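DNA-(apurinic or apyrimidinic site) lyase (Xenopus laevis, PDB 6WCD) acts in DNA repair as a metal-dependent 3'-5' exonuclease and weak apurinic/apyrimidinic endonuclease, seen here as its catalytic domain. Local coordinates at residues E50-Y55 with F71-T76; K2-N7 with D23-D28; T77-E82 with I312-C317; V120-R125 with L136-V141. One frame throughout, in Å; residues are numbered along the deposited sequence. Where two conformers were deposited one is given.

In the fold
The four contacts lie in the catalytic domain, whose two packed sheets form the core of the AP/ExoA nucleases. Along the chain, interaction 2 (2-7 with 23-28) closes before interaction 1 (50-55 with 71-76) opens; both reach the six-stranded sheet, their centres about 11 Å apart. Interactions 3 and 4 belong to the other sheet, where strands 80-83 and 119-127 are neighbours, with centres about 10 Å apart. Interaction 3 joins 77-82 to 312-317 far along the sequence, and the hairpin of interaction 4 falls between those ends. Interaction 1 touches all three others, and I3 meets V138 between interactions 2 and 4, so the contacts tie the two sheets together.

Interaction 1 of 4, residues E50-Y55 with F71-T76. With BU1 (1,4-butanediol), chain D; EDO (1,2-ethanediol), chain E.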
loop_
_atom_site.group_PDB
_atom_site.type_symbol
_atom_site.label_atom_id
_atom_site.label_comp_id
_atom_site.label_asym_id
_atom_site.label_seq_id
_atom_site.Cartn_x
_atom_site.Cartn_y
_atom_site.Cartn_z
ATOM N N GLU A 50 -15.395 -12.136 -7.104
ATOM C CA GLU A 50 -15.185 -13.539 -7.485
ATOM C C GLU A 50 -13.728 -13.768 -7.864
ATOM O O GLU A 50 -13.167 -13.029 -8.676
ATOM C CB GLU A 50 -16.080 -13.908 -8.659
ATOM C CG GLU A 50 -15.978 -15.373 -9.032
ATOM C CD GLU A 50 -16.717 -15.689 -10.324
ATOM O OE1 GLU A 50 -17.630 -14.920 -10.689
ATOM O OE2 GLU A 50 -16.367 -16.695 -10.980
ATOM N N GLY A 51 -13.128 -14.830 -7.305
ATOM C CA GLY A 51 -11.745 -15.130 -7.564
ATOM C C GLY A 51 -10.733 -14.507 -6.617
ATOM O O GLY A 51 -9.524 -14.752 -6.765
ATOM N N TYR A 52 -11.165 -13.699 -5.665
ATOM C CA TYR A 52 -10.259 -13.058 -4.746
ATOM C C TYR A 52 -10.792 -13.162 -3.333
ATOM O O TYR A 52 -12.010 -13.262 -3.113
ATOM C CB TYR A 52 -10.084 -11.564 -5.026
ATOM C CG TYR A 52 -9.545 -11.276 -6.417
ATOM C CD1 TYR A 52 -10.420 -11.219 -7.489
ATOM C CD2 TYR A 52 -8.187 -11.137 -6.661
ATOM C CE1 TYR A 52 -9.956 -10.985 -8.800
ATOM C CE2 TYR A 52 -7.706 -10.915 -7.993
ATOM C CZ TYR A 52 -8.612 -10.851 -9.017
ATOM O OH TYR A 52 -8.094 -10.669 -10.307
ATOM N N ASN A 53 -9.873 -13.144 -2.367
ATOM C CA ASN A 53 -10.208 -12.927 -0.969
ATOM C C ASN A 53 -9.583 -11.605 -0.578
ATOM O O ASN A 53 -8.417 -11.337 -0.915
ATOM C CB ASN A 53 -9.785 -14.080 -0.046
ATOM C CG ASN A 53 -8.340 -14.529 -0.167
ATOM O OD1 ASN A 53 -7.497 -14.214 0.704
ATOM N ND2 ASN A 53 -8.031 -15.282 -1.202
ATOM N N SER A 54 -10.357 -10.741 0.071
ATOM C CA SER A 54 -9.912 -9.370 0.268
ATOM C C SER A 54 -9.961 -8.929 1.711
ATOM O O SER A 54 -10.718 -9.449 2.519
ATOM C CB SER A 54 -10.728 -8.405 -0.575
ATOM O OG SER A 54 -12.103 -8.342 -0.120
ATOM N N TYR A 55 -9.153 -7.904 1.980
ATOM C CA TYR A 55 -8.844 -7.379 3.319
ATOM C C TYR A 55 -8.848 -5.868 3.231
ATOM O O TYR A 55 -7.999 -5.283 2.575
ATOM C CB TYR A 55 -7.488 -7.919 3.816
ATOM C CG TYR A 55 -7.457 -9.430 3.692
ATOM C CD1 TYR A 55 -7.929 -10.238 4.733
ATOM C CD2 TYR A 55 -7.114 -10.042 2.475
ATOM C CE1 TYR A 55 -8.058 -11.614 4.591
ATOM C CE2 TYR A 55 -7.248 -11.401 2.314
ATOM C CZ TYR A 55 -7.717 -12.184 3.380
ATOM O OH TYR A 55 -7.890 -13.539 3.256
ATOM N N PHE A 71 -6.392 -7.337 -2.231
ATOM C CA PHE A 71 -7.088 -8.433 -2.879
ATOM C C PHE A 71 -6.071 -9.514 -3.210
ATOM O O PHE A 71 -5.071 -9.247 -3.861
ATOM C CB PHE A 71 -7.781 -7.971 -4.164
ATOM C CG PHE A 71 -8.979 -7.133 -3.949
ATOM C CD1 PHE A 71 -8.867 -5.773 -3.755
ATOM C CD2 PHE A 71 -10.208 -7.718 -3.969
ATOM C CE1 PHE A 71 -10.093 -4.984 -3.538
ATOM C CE2 PHE A 71 -11.360 -6.996 -3.766
ATOM C CZ PHE A 71 -11.280 -5.650 -3.560
ATOM N N CYS A 72 -6.368 -10.733 -2.799
ATOM C CA CYS A 72 -5.492 -11.874 -3.010
ATOM C C CYS A 72 -6.179 -12.946 -3.850
ATOM O O CYS A 72 -7.333 -13.272 -3.617
ATOM C CB CYS A 72 -5.104 -12.484 -1.655
ATOM S SG CYS A 72 -4.280 -11.360 -0.584
ATOM N N LYS A 73 -5.468 -13.523 -4.836
ATOM C CA LYS A 73 -5.951 -14.721 -5.467
ATOM C C LYS A 73 -5.851 -15.912 -4.505
ATOM O O LYS A 73 -5.230 -15.834 -3.451
ATOM C CB LYS A 73 -5.172 -14.984 -6.757
ATOM C CG LYS A 73 -5.419 -13.943 -7.827
ATOM C CD LYS A 73 -4.846 -14.314 -9.187
ATOM C CE LYS A 73 -5.371 -13.357 -10.256
ATOM N NZ LYS A 73 -4.613 -13.507 -11.548
ATOM N N SER A 74 -6.495 -17.017 -4.869
ATOM C CA SER A 74 -6.430 -18.235 -4.049
ATOM C C SER A 74 -5.003 -18.666 -3.790
ATOM O O SER A 74 -4.710 -19.222 -2.721
ATOM C CB SER A 74 -7.221 -19.371 -4.732
ATOM O OG SER A 74 -6.650 -19.734 -5.973
ATOM N N SER A 75 -4.097 -18.397 -4.738
ATOM C CA SER A 75 -2.675 -18.747 -4.633
ATOM C C SER A 75 -1.969 -18.041 -3.485
ATOM O O SER A 75 -0.936 -18.557 -2.987
ATOM C CB SER A 75 -1.955 -18.335 -5.934
ATOM O OG SER A 75 -2.004 -16.931 -6.138
ATOM N N THR A 76 -2.482 -16.905 -3.023
ATOM C CA THR A 76 -1.793 -16.080 -2.054
ATOM C C THR A 76 -2.593 -15.814 -0.804
ATOM O O THR A 76 -2.306 -14.845 -0.108
ATOM C CB THR A 76 -1.386 -14.732 -2.654
ATOM O OG1 THR A 76 -2.535 -14.137 -3.262
ATOM C CG2 THR A 76 -0.346 -14.929 -3.649
HETATM C C1 BU1 D . 0.507 -19.384 -8.528
HETATM C C2 BU1 D . 0.605 -17.887 -8.209
HETATM C C3 BU1 D . 1.816 -17.232 -8.873
HETATM C C4 BU1 D . 3.015 -17.337 -7.942
HETATM O O5 BU1 D . 1.112 -20.157 -7.520
HETATM O O6 BU1 D . 4.259 -17.116 -8.574
HETATM C C1 EDO E . -12.343 -16.304 -11.921
HETATM O O1 EDO E . -13.549 -15.993 -12.631
HETATM C C2 EDO E . -12.696 -17.022 -10.622
HETATM O O2 EDO E . -11.540 -17.716 -10.128
HETATM O O HOH W 1 -8.220 -17.079 -7.247
#
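With CG anti to its carbonyl carbon (chi1 -72°), F71 lays its ring beneath S54 CB, while S54 turns OG between its own N and carbonyl carbon (chi1 67°), where OG is hydrogen-bonded to A47 O and T322 OG1. S54 CB thus sits over one ring face, 3.8 Å from the centroid of F71, a CH-pi contact displaced toward the rim, and Y52 CB comes in at the ring edge, 4.0 Å from F71 CD2. Y52 and K73 run side by side in the same direction, with Y52 CE2 3.8 Å from K73 CG. The backbones pair at N53 and C72: N53 N donates to C72 O (2.8 Å) and C72 N returns a bond to N53 O (2.8 Å). On the face carrying these two residues, N53 OD1 accepts the Y55 hydroxyl, with OH 2.7 Å away, and C72 SG stands obliquely beside the Y55 ring, 4.1 Å from CE2. A water bridges G51 O and S74 N where the strands part. The pair is the hairpin of strands 53-57 and 68-72, with the former at the sheet edge; F71 packs on L18 and L22 of helix 18-25, whereas Y55 and C72 face strand 119-127.

Interaction 2 of 4, residues K2-N7 with D23-D28; sequences KIVSWN and DSLDAD. With BU1 (1,4-butanediol), chain D.
The indole of W6 is met obliquely by L25, whose CD1 lies 4.1 Å from W6 CE3, the two side chains crossing at about a right angle; W6 NE1 is bonded to the carbonyl of H300. In the D28 carboxylate, OD1 takes the backbone N-H of K2 on its anti lone pair (K2 N to D28 OD1, 2.9 Å), while the group as a whole, OD2 nearest, lies against the butanediol. In return D28 N donates to K2 O over 2.9 Å, from a position tilted 33° out of that carbonyl plane. D28 therefore grips K2 by both backbone and side chain, and an alanine here would probably leave the K2 N-H without its carboxylate acceptor and open a gap beside the butanediol. V4 CG2 packs on A27 CB at 3.7 Å. Farther out, the K2 chain, bent at chi3 (-65°), passes the D26 carbonyl and brings NZ within 3.3 Å of D26 OD2, a salt bridge whose hydrogen bond is weak. Two waters reinforce it, one linking K2 NZ to D26 OD2 and the other linking NZ to D26 OD1. D26, with positive phi, leaves helix 18-25 and turns the chain toward strand 29-33. The contact packs the first strand of a beta-alpha-beta unit (strand 2-7, helix 18-25, strand 29-33) against the helix end and the connection to the second strand, in the DNase I-like fold.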
loop_
_atom_site.group_PDB
_atom_site.type_symbol
_atom_site.label_atom_id
_atom_site.label_comp_id
_atom_site.label_asym_id
_atom_site.label_seq_id
_atom_site.Cartn_x
_atom_site.Cartn_y
_atom_site.Cartn_z
ATOM N N LYS A 2 3.300 -11.874 -8.789
ATOM C CA LYS A 2 3.160 -10.485 -9.187
ATOM C C LYS A 2 2.316 -9.712 -8.203
ATOM O O LYS A 2 1.319 -10.227 -7.680
ATOM C CB LYS A 2 2.509 -10.444 -10.556
ATOM C CG LYS A 2 3.403 -10.978 -11.641
ATOM C CD LYS A 2 2.678 -11.137 -12.958
ATOM C CE LYS A 2 1.598 -12.168 -12.891
ATOM N NZ LYS A 2 1.182 -12.549 -14.287
ATOM N N ILE A 3 2.706 -8.462 -7.950
ATOM C CA ILE A 3 1.999 -7.604 -7.005
ATOM C C ILE A 3 1.830 -6.215 -7.595
ATOM O O ILE A 3 2.738 -5.657 -8.211
ATOM C CB ILE A 3 2.730 -7.543 -5.652
ATOM C CG1 ILE A 3 1.921 -6.761 -4.623
ATOM C CG2 ILE A 3 4.131 -6.957 -5.817
ATOM C CD1 ILE A 3 2.354 -7.059 -3.222
ATOM N N VAL A 4 0.629 -5.674 -7.450
ATOM C CA VAL A 4 0.262 -4.385 -7.994
ATOM C C VAL A 4 -0.144 -3.479 -6.848
ATOM O O VAL A 4 -0.777 -3.929 -5.881
ATOM C CB VAL A 4 -0.888 -4.507 -9.005
ATOM C CG1 VAL A 4 -1.554 -3.172 -9.306
ATOM C CG2 VAL A 4 -0.413 -5.124 -10.287
ATOM N N SER A 5 0.189 -2.218 -6.977
ATOM C CA SER A 5 -0.292 -1.152 -6.084
ATOM C C SER A 5 -0.943 -0.070 -6.938
ATOM O O SER A 5 -0.399 0.319 -7.971
ATOM C CB SER A 5 0.849 -0.547 -5.285
ATOM O OG SER A 5 0.428 0.419 -4.374
ATOM N N TRP A 6 -2.093 0.437 -6.500
ATOM C CA TRP A 6 -2.800 1.447 -7.270
ATOM C C TRP A 6 -3.663 2.321 -6.391
ATOM O O TRP A 6 -4.571 1.824 -5.708
ATOM C CB TRP A 6 -3.681 0.792 -8.331
ATOM C CG TRP A 6 -4.298 1.724 -9.358
ATOM C CD1 TRP A 6 -3.891 3.012 -9.698
ATOM C CD2 TRP A 6 -5.409 1.435 -10.195
ATOM N NE1 TRP A 6 -4.665 3.478 -10.698
ATOM C CE2 TRP A 6 -5.650 2.542 -10.998
ATOM C CE3 TRP A 6 -6.247 0.319 -10.330
ATOM C CZ2 TRP A 6 -6.655 2.596 -11.961
ATOM C CZ3 TRP A 6 -7.273 0.380 -11.236
ATOM C CH2 TRP A 6 -7.477 1.481 -12.067
ATOM N N ASN A 7 -3.422 3.637 -6.421
ATOM C CA ASN A 7 -4.333 4.590 -5.794
ATOM C C ASN A 7 -5.431 4.801 -6.818
ATOM O O ASN A 7 -5.228 5.413 -7.881
ATOM C CB ASN A 7 -3.652 5.889 -5.439
ATOM C CG ASN A 7 -4.633 6.892 -4.867
ATOM O OD1 ASN A 7 -5.782 6.960 -5.265
ATOM N ND2 ASN A 7 -4.169 7.698 -3.935
ATOM N N ASP A 23 -8.922 -8.392 -12.694
ATOM C CA ASP A 23 -8.390 -9.405 -13.612
ATOM C C ASP A 23 -7.432 -8.785 -14.619
ATOM O O ASP A 23 -6.425 -9.400 -14.988
ATOM C CB ASP A 23 -9.548 -10.086 -14.314
ATOM C CG ASP A 23 -10.356 -11.037 -13.396
ATOM O OD1 ASP A 23 -9.990 -11.266 -12.229
ATOM O OD2 ASP A 23 -11.384 -11.589 -13.864
ATOM N N SER A 24 -7.742 -7.569 -15.106
ATOM C CA SER A 24 -6.942 -6.921 -16.134
ATOM C C SER A 24 -5.551 -6.560 -15.633
ATOM O O SER A 24 -4.621 -6.431 -16.434
ATOM C CB SER A 24 -7.641 -5.666 -16.648
ATOM O OG SER A 24 -7.513 -4.564 -15.754
ATOM N N LEU A 25 -5.407 -6.360 -14.335
ATOM C CA LEU A 25 -4.126 -5.998 -13.747
ATOM C C LEU A 25 -3.199 -7.195 -13.644
ATOM O O LEU A 25 -1.974 -7.023 -13.465
ATOM C CB LEU A 25 -4.340 -5.369 -12.383
ATOM C CG LEU A 25 -5.051 -4.045 -12.389
ATOM C CD1 LEU A 25 -5.466 -3.653 -11.003
ATOM C CD2 LEU A 25 -4.138 -2.952 -12.965
ATOM N N ASP A 26 -3.738 -8.414 -13.739
ATOM C CA ASP A 26 -2.986 -9.676 -13.871
ATOM C C ASP A 26 -1.911 -9.812 -12.783
ATOM O O ASP A 26 -0.707 -9.863 -13.072
ATOM C CB ASP A 26 -2.340 -9.794 -15.256
ATOM C CG ASP A 26 -1.800 -11.183 -15.540
ATOM O OD1 ASP A 26 -2.226 -12.148 -14.863
ATOM O OD2 ASP A 26 -0.933 -11.300 -16.419
ATOM N N ALA A 27 -2.365 -9.936 -11.531
ATOM C CA ALA A 27 -1.460 -10.055 -10.410
ATOM C C ALA A 27 -2.054 -10.912 -9.296
ATOM O O ALA A 27 -3.276 -11.052 -9.179
ATOM C CB ALA A 27 -1.101 -8.688 -9.817
ATOM N N ASP A 28 -1.185 -11.463 -8.471
ATOM C CA ASP A 28 -1.616 -12.374 -7.419
ATOM C C ASP A 28 -2.034 -11.653 -6.154
ATOM O O ASP A 28 -2.841 -12.184 -5.362
ATOM C CB ASP A 28 -0.478 -13.300 -7.054
ATOM C CG ASP A 28 0.030 -14.072 -8.279
ATOM O OD1 ASP A 28 1.131 -13.782 -8.825
ATOM O OD2 ASP A 28 -0.736 -14.924 -8.748
HETATM C C1 BU1 D . 0.507 -19.384 -8.528
HETATM C C2 BU1 D . 0.605 -17.887 -8.209
HETATM C C3 BU1 D . 1.816 -17.232 -8.873
HETATM C C4 BU1 D . 3.015 -17.337 -7.942
HETATM O O5 BU1 D . 1.112 -20.157 -7.520
HETATM O O6 BU1 D . 4.259 -17.116 -8.574
HETATM O O HOH W 2 1.128 -9.862 -15.934
HETATM O O HOH W 3 -0.664 -14.412 -13.909
#

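Interaction 3 of 4, residues T77-E82 with I312-C317; sequences TPQAAE and IAANKC
T77 and A314 join the start of segment 77-82, just ahead of strand 80-83, to the irregular segment 312-317, beside a classic beta bulge in which Q79 and A80 both face Q123 of strand 119-127. The close-packed part centres on T77: A314 N donates almost straight to T77 O (2.9 Å, 175° at the hydrogen), which also accepts a water shared with I312 O, and T77 CG2, anti to the backbone N, reaches C317 SG at 3.9 Å. A314 CB presses against the carbonyl of P78, 3.4 Å from its O. The solvent side is looser, with a water lying between P78 O and K316 O. Q79 spans from the bulge to I312, its other amide end, OE1, being held by R125 N. A leucine in its place would probably leave both I312 O and R125 N without the amide partner that joins them. The Q79 chain bends at chi2 (72°) to place NE2 3.1 Å from I312 O, which lies in the amide plane, although NE2 itself sits above the plane of the I312 carbonyl.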
loop_
_atom_site.group_PDB
_atom_site.type_symbol
_atom_site.label_atom_id
_atom_site.label_comp_id
_atom_site.label_asym_id
_atom_site.label_seq_id
_atom_site.Cartn_x
_atom_site.Cartn_y
_atom_site.Cartn_z
ATOM N N THR A 77 -3.613 -16.627 -0.527
ATOM C CA THR A 77 -4.404 -16.419 0.676
ATOM C C THR A 77 -3.463 -16.250 1.857
ATOM O O THR A 77 -2.644 -17.134 2.111
ATOM C CB THR A 77 -5.327 -17.609 0.888
ATOM O OG1 THR A 77 -6.177 -17.773 -0.280
ATOM C CG2 THR A 77 -6.224 -17.418 2.087
ATOM N N PRO A 78 -3.570 -15.172 2.618
ATOM C CA PRO A 78 -2.624 -14.895 3.685
ATOM C C PRO A 78 -2.851 -15.729 4.927
ATOM O O PRO A 78 -3.983 -16.082 5.291
ATOM C CB PRO A 78 -2.829 -13.400 3.968
ATOM C CG PRO A 78 -4.218 -13.132 3.564
ATOM C CD PRO A 78 -4.477 -14.008 2.387
ATOM N N GLN A 79 -1.745 -16.007 5.617
ATOM C CA GLN A 79 -1.824 -16.685 6.898
ATOM C C GLN A 79 -2.305 -15.763 7.997
ATOM O O GLN A 79 -2.854 -16.240 9.003
ATOM C CB GLN A 79 -0.452 -17.283 7.257
ATOM C CG GLN A 79 -0.085 -18.587 6.505
ATOM C CD GLN A 79 0.256 -18.441 5.027
ATOM O OE1 GLN A 79 0.578 -17.361 4.541
ATOM N NE2 GLN A 79 0.219 -19.565 4.304
ATOM N N ALA A 80 -2.133 -14.458 7.836
ATOM C CA ALA A 80 -2.515 -13.491 8.834
ATOM C C ALA A 80 -2.826 -12.179 8.133
ATOM O O ALA A 80 -2.331 -11.896 7.049
ATOM C CB ALA A 80 -1.418 -13.281 9.873
ATOM N N ALA A 81 -3.633 -11.353 8.784
ATOM C CA ALA A 81 -3.996 -10.059 8.222
ATOM C C ALA A 81 -4.467 -9.146 9.344
ATOM O O ALA A 81 -5.106 -9.599 10.295
ATOM C CB ALA A 81 -5.102 -10.169 7.159
ATOM N N GLU A 82 -4.146 -7.874 9.233
ATOM C CA GLU A 82 -4.431 -6.916 10.292
ATOM C C GLU A 82 -4.620 -5.527 9.740
ATOM O O GLU A 82 -3.871 -5.125 8.849
ATOM C CB GLU A 82 -3.273 -6.948 11.303
ATOM C CG GLU A 82 -3.510 -6.183 12.570
ATOM C CD GLU A 82 -2.368 -6.332 13.609
ATOM O OE1 GLU A 82 -1.516 -7.218 13.467
ATOM O OE2 GLU A 82 -2.359 -5.552 14.572
ATOM N N ILE A 312 2.728 -19.784 -0.873
ATOM C CA ILE A 312 2.080 -20.944 -0.249
ATOM C C ILE A 312 0.802 -20.386 0.374
ATOM O O ILE A 312 0.867 -19.556 1.293
ATOM C CB ILE A 312 2.953 -21.598 0.808
ATOM C CG1 ILE A 312 4.264 -22.143 0.215
ATOM C CG2 ILE A 312 2.194 -22.725 1.466
ATOM C CD1 ILE A 312 5.259 -22.517 1.276
ATOM N N ALA A 313 -0.347 -20.779 -0.163
ATOM C CA ALA A 313 -1.615 -20.242 0.330
ATOM C C ALA A 313 -1.976 -20.843 1.668
ATOM O O ALA A 313 -1.797 -22.048 1.902
ATOM C CB ALA A 313 -2.716 -20.585 -0.664
ATOM N N ALA A 314 -2.563 -20.013 2.520
ATOM C CA ALA A 314 -3.176 -20.524 3.746
ATOM C C ALA A 314 -4.412 -21.338 3.417
ATOM O O ALA A 314 -5.052 -21.145 2.383
ATOM C CB ALA A 314 -3.569 -19.350 4.646
ATOM N N ASN A 315 -4.780 -22.228 4.354
ATOM C CA ASN A 315 -5.914 -23.101 4.152
ATOM C C ASN A 315 -7.236 -22.422 4.441
ATOM O O ASN A 315 -8.281 -22.950 4.065
ATOM C CB ASN A 315 -5.818 -24.340 5.053
ATOM C CG ASN A 315 -4.446 -24.978 5.031
ATOM O OD1 ASN A 315 -3.746 -25.002 6.046
ATOM N ND2 ASN A 315 -4.054 -25.509 3.872
ATOM N N LYS A 316 -7.207 -21.277 5.100
ATOM C CA LYS A 316 -8.424 -20.563 5.436
ATOM C C LYS A 316 -8.067 -19.097 5.417
ATOM O O LYS A 316 -6.970 -18.712 5.782
ATOM C CB LYS A 316 -8.972 -20.991 6.804
ATOM C CG LYS A 316 -10.234 -20.305 7.278
ATOM C CD LYS A 316 -11.026 -21.271 8.170
ATOM C CE LYS A 316 -11.732 -20.575 9.317
ATOM N NZ LYS A 316 -12.833 -19.691 8.859
ATOM N N CYS A 317 -9.026 -18.273 4.994
ATOM C CA CYS A 317 -8.856 -16.840 5.085
ATOM C C CYS A 317 -8.881 -16.370 6.544
ATOM O O CYS A 317 -9.740 -16.811 7.324
ATOM C CB CYS A 317 -9.970 -16.143 4.323
ATOM S SG CYS A 317 -10.019 -16.466 2.578
HETATM O O HOH W 4 0.012 -16.676 1.092
HETATM O O HOH W 5 -5.220 -17.825 7.444
#

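Interaction 4 of 4, residues V120-R125 with L136-V141; sequences VLTQHR and LTVINV
Q123 and T137 cross with a side-chain bond between them: the glutamine chain runs extended, its CG anti to the backbone N (chi1 -171°), and carries NE2 to within 2.9 Å of T137 OG1. The hydroxyl lies close to the amide plane, and the N-H points nearly straight at it (173°). On the same face L121 and I139 lie alongside each other, with L121 CG 4.0 Å from I139 CG1. The two segments belong to the antiparallel hairpin of strands 119-127 and 133-142, inner strands of one sheet of the DNase I-like fold. V120-N140, T122-V138 and H124-L136 are the hydrogen-bonded pairs here; V138 N, for one, donates to T122 O (2.8 Å). These six residues point to the opposite face, where V120, T122 and H124 meet strand 68-72 of the other sheet. T122 turns OG1 between its N and carbonyl carbon (chi1 55°), sharing a 2.8 Å hydrogen bond with H124 NE2 and meeting a water that donates to V138 O. H124 ND1 is bonded to T76 O, so both ring nitrogens are engaged and the imidazole is held against turning; V138 CG2 touches H124 CD2 at 3.9 Å. V120 CG1 rests 3.8 Å from N140 ND2, while the N140 amide is bonded to Q33 and T70.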
loop_
_atom_site.group_PDB
_atom_site.type_symbol
_atom_site.label_atom_id
_atom_site.label_comp_id
_atom_site.label_asym_id
_atom_site.label_seq_id
_atom_site.Cartn_x
_atom_site.Cartn_y
_atom_site.Cartn_z
ATOM N N VAL A 120 -3.364 -1.585 5.696
ATOM C CA VAL A 120 -3.766 -2.967 5.905
ATOM C C VAL A 120 -2.530 -3.823 5.642
ATOM O O VAL A 120 -1.736 -3.543 4.730
ATOM C CB VAL A 120 -5.002 -3.355 5.060
ATOM C CG1 VAL A 120 -4.722 -3.352 3.630
ATOM C CG2 VAL A 120 -5.578 -4.709 5.522
ATOM N N LEU A 121 -2.341 -4.795 6.495
ATOM C CA LEU A 121 -1.194 -5.712 6.446
ATOM C C LEU A 121 -1.672 -7.122 6.179
ATOM O O LEU A 121 -2.614 -7.606 6.821
ATOM C CB LEU A 121 -0.395 -5.726 7.748
ATOM C CG LEU A 121 0.423 -4.453 7.985
ATOM C CD1 LEU A 121 -0.410 -3.251 8.268
ATOM C CD2 LEU A 121 1.431 -4.719 9.112
ATOM N N THR A 122 -1.005 -7.802 5.230
ATOM C CA THR A 122 -1.282 -9.216 4.968
ATOM C C THR A 122 0.050 -9.958 5.012
ATOM O O THR A 122 1.078 -9.411 4.611
ATOM C CB THR A 122 -2.017 -9.431 3.632
ATOM O OG1 THR A 122 -1.322 -8.849 2.541
ATOM C CG2 THR A 122 -3.453 -8.874 3.618
ATOM N N GLN A 123 0.033 -11.168 5.559
ATOM C CA GLN A 123 1.256 -11.936 5.705
ATOM C C GLN A 123 1.100 -13.244 4.958
ATOM O O GLN A 123 0.122 -13.960 5.153
ATOM C CB GLN A 123 1.546 -12.148 7.188
ATOM C CG GLN A 123 2.862 -12.730 7.505
ATOM C CD GLN A 123 3.130 -12.610 8.994
ATOM O OE1 GLN A 123 2.694 -13.460 9.772
ATOM N NE2 GLN A 123 3.807 -11.542 9.399
ATOM N N HIS A 124 2.099 -13.548 4.121
ATOM C CA HIS A 124 2.055 -14.608 3.128
ATOM C C HIS A 124 3.279 -15.489 3.316
ATOM O O HIS A 124 4.403 -14.988 3.388
ATOM C CB HIS A 124 2.080 -13.997 1.717
ATOM C CG HIS A 124 1.033 -12.946 1.494
ATOM N ND1 HIS A 124 -0.192 -13.214 0.937
ATOM C CD2 HIS A 124 1.016 -11.630 1.823
ATOM C CE1 HIS A 124 -0.920 -12.104 0.935
ATOM N NE2 HIS A 124 -0.213 -11.131 1.453
ATOM N N ARG A 125 3.113 -16.791 3.277
ATOM C CA ARG A 125 4.305 -17.634 3.229
ATOM C C ARG A 125 4.767 -17.744 1.778
ATOM O O ARG A 125 3.948 -17.818 0.851
ATOM C CB ARG A 125 4.001 -19.004 3.788
ATOM C CG ARG A 125 3.720 -18.990 5.289
ATOM C CD ARG A 125 4.983 -18.639 6.139
ATOM N NE ARG A 125 5.697 -19.846 6.577
ATOM C CZ ARG A 125 6.863 -19.867 7.226
ATOM N NH1 ARG A 125 7.394 -21.026 7.585
ATOM N NH2 ARG A 125 7.513 -18.753 7.516
ATOM N N LEU A 136 6.450 -13.280 4.080
ATOM C CA LEU A 136 6.438 -11.976 3.413
ATOM C C LEU A 136 5.258 -11.194 3.949
ATOM O O LEU A 136 4.102 -11.628 3.822
ATOM C CB LEU A 136 6.290 -12.155 1.926
ATOM C CG LEU A 136 6.065 -10.907 1.129
ATOM C CD1 LEU A 136 7.288 -10.009 1.169
ATOM C CD2 LEU A 136 5.754 -11.238 -0.343
ATOM N N THR A 137 5.535 -10.041 4.552
ATOM C CA THR A 137 4.473 -9.171 5.014
ATOM C C THR A 137 4.327 -8.008 4.058
ATOM O O THR A 137 5.310 -7.323 3.759
ATOM C CB THR A 137 4.758 -8.673 6.428
ATOM O OG1 THR A 137 4.886 -9.783 7.311
ATOM C CG2 THR A 137 3.583 -7.856 6.955
ATOM N N VAL A 138 3.108 -7.783 3.559
ATOM C CA VAL A 138 2.751 -6.715 2.649
ATOM C C VAL A 138 2.005 -5.639 3.422
ATOM O O VAL A 138 0.948 -5.908 4.023
ATOM C CB VAL A 138 1.894 -7.279 1.500
ATOM C CG1 VAL A 138 1.420 -6.188 0.618
ATOM C CG2 VAL A 138 2.655 -8.320 0.725
ATOM N N ILE A 139 2.559 -4.426 3.448
ATOM C CA ILE A 139 1.989 -3.305 4.148
ATOM C C ILE A 139 1.490 -2.331 3.106
ATOM O O ILE A 139 2.300 -1.702 2.433
ATOM C CB ILE A 139 3.033 -2.637 5.033
ATOM C CG1 ILE A 139 3.707 -3.674 5.932
ATOM C CG2 ILE A 139 2.400 -1.528 5.865
ATOM C CD1 ILE A 139 4.766 -3.089 6.904
ATOM N N ASN A 140 0.179 -2.205 2.996
ATOM C CA ASN A 140 -0.509 -1.426 1.960
ATOM C C ASN A 140 -0.947 -0.114 2.613
ATOM O O ASN A 140 -1.782 -0.134 3.529
ATOM C CB ASN A 140 -1.697 -2.242 1.455
ATOM C CG ASN A 140 -2.609 -1.495 0.526
ATOM O OD1 ASN A 140 -2.292 -0.380 0.129
ATOM N ND2 ASN A 140 -3.744 -2.093 0.190
ATOM N N VAL A 141 -0.382 1.026 2.180
ATOM C CA VAL A 141 -0.589 2.319 2.869
ATOM C C VAL A 141 -1.076 3.407 1.947
ATOM O O VAL A 141 -0.690 3.496 0.767
ATOM C CB VAL A 141 0.670 2.807 3.602
ATOM C CG1 VAL A 141 1.072 1.853 4.668
ATOM C CG2 VAL A 141 1.869 2.992 2.653
HETATM O O HOH W 6 -1.755 -5.926 2.481
#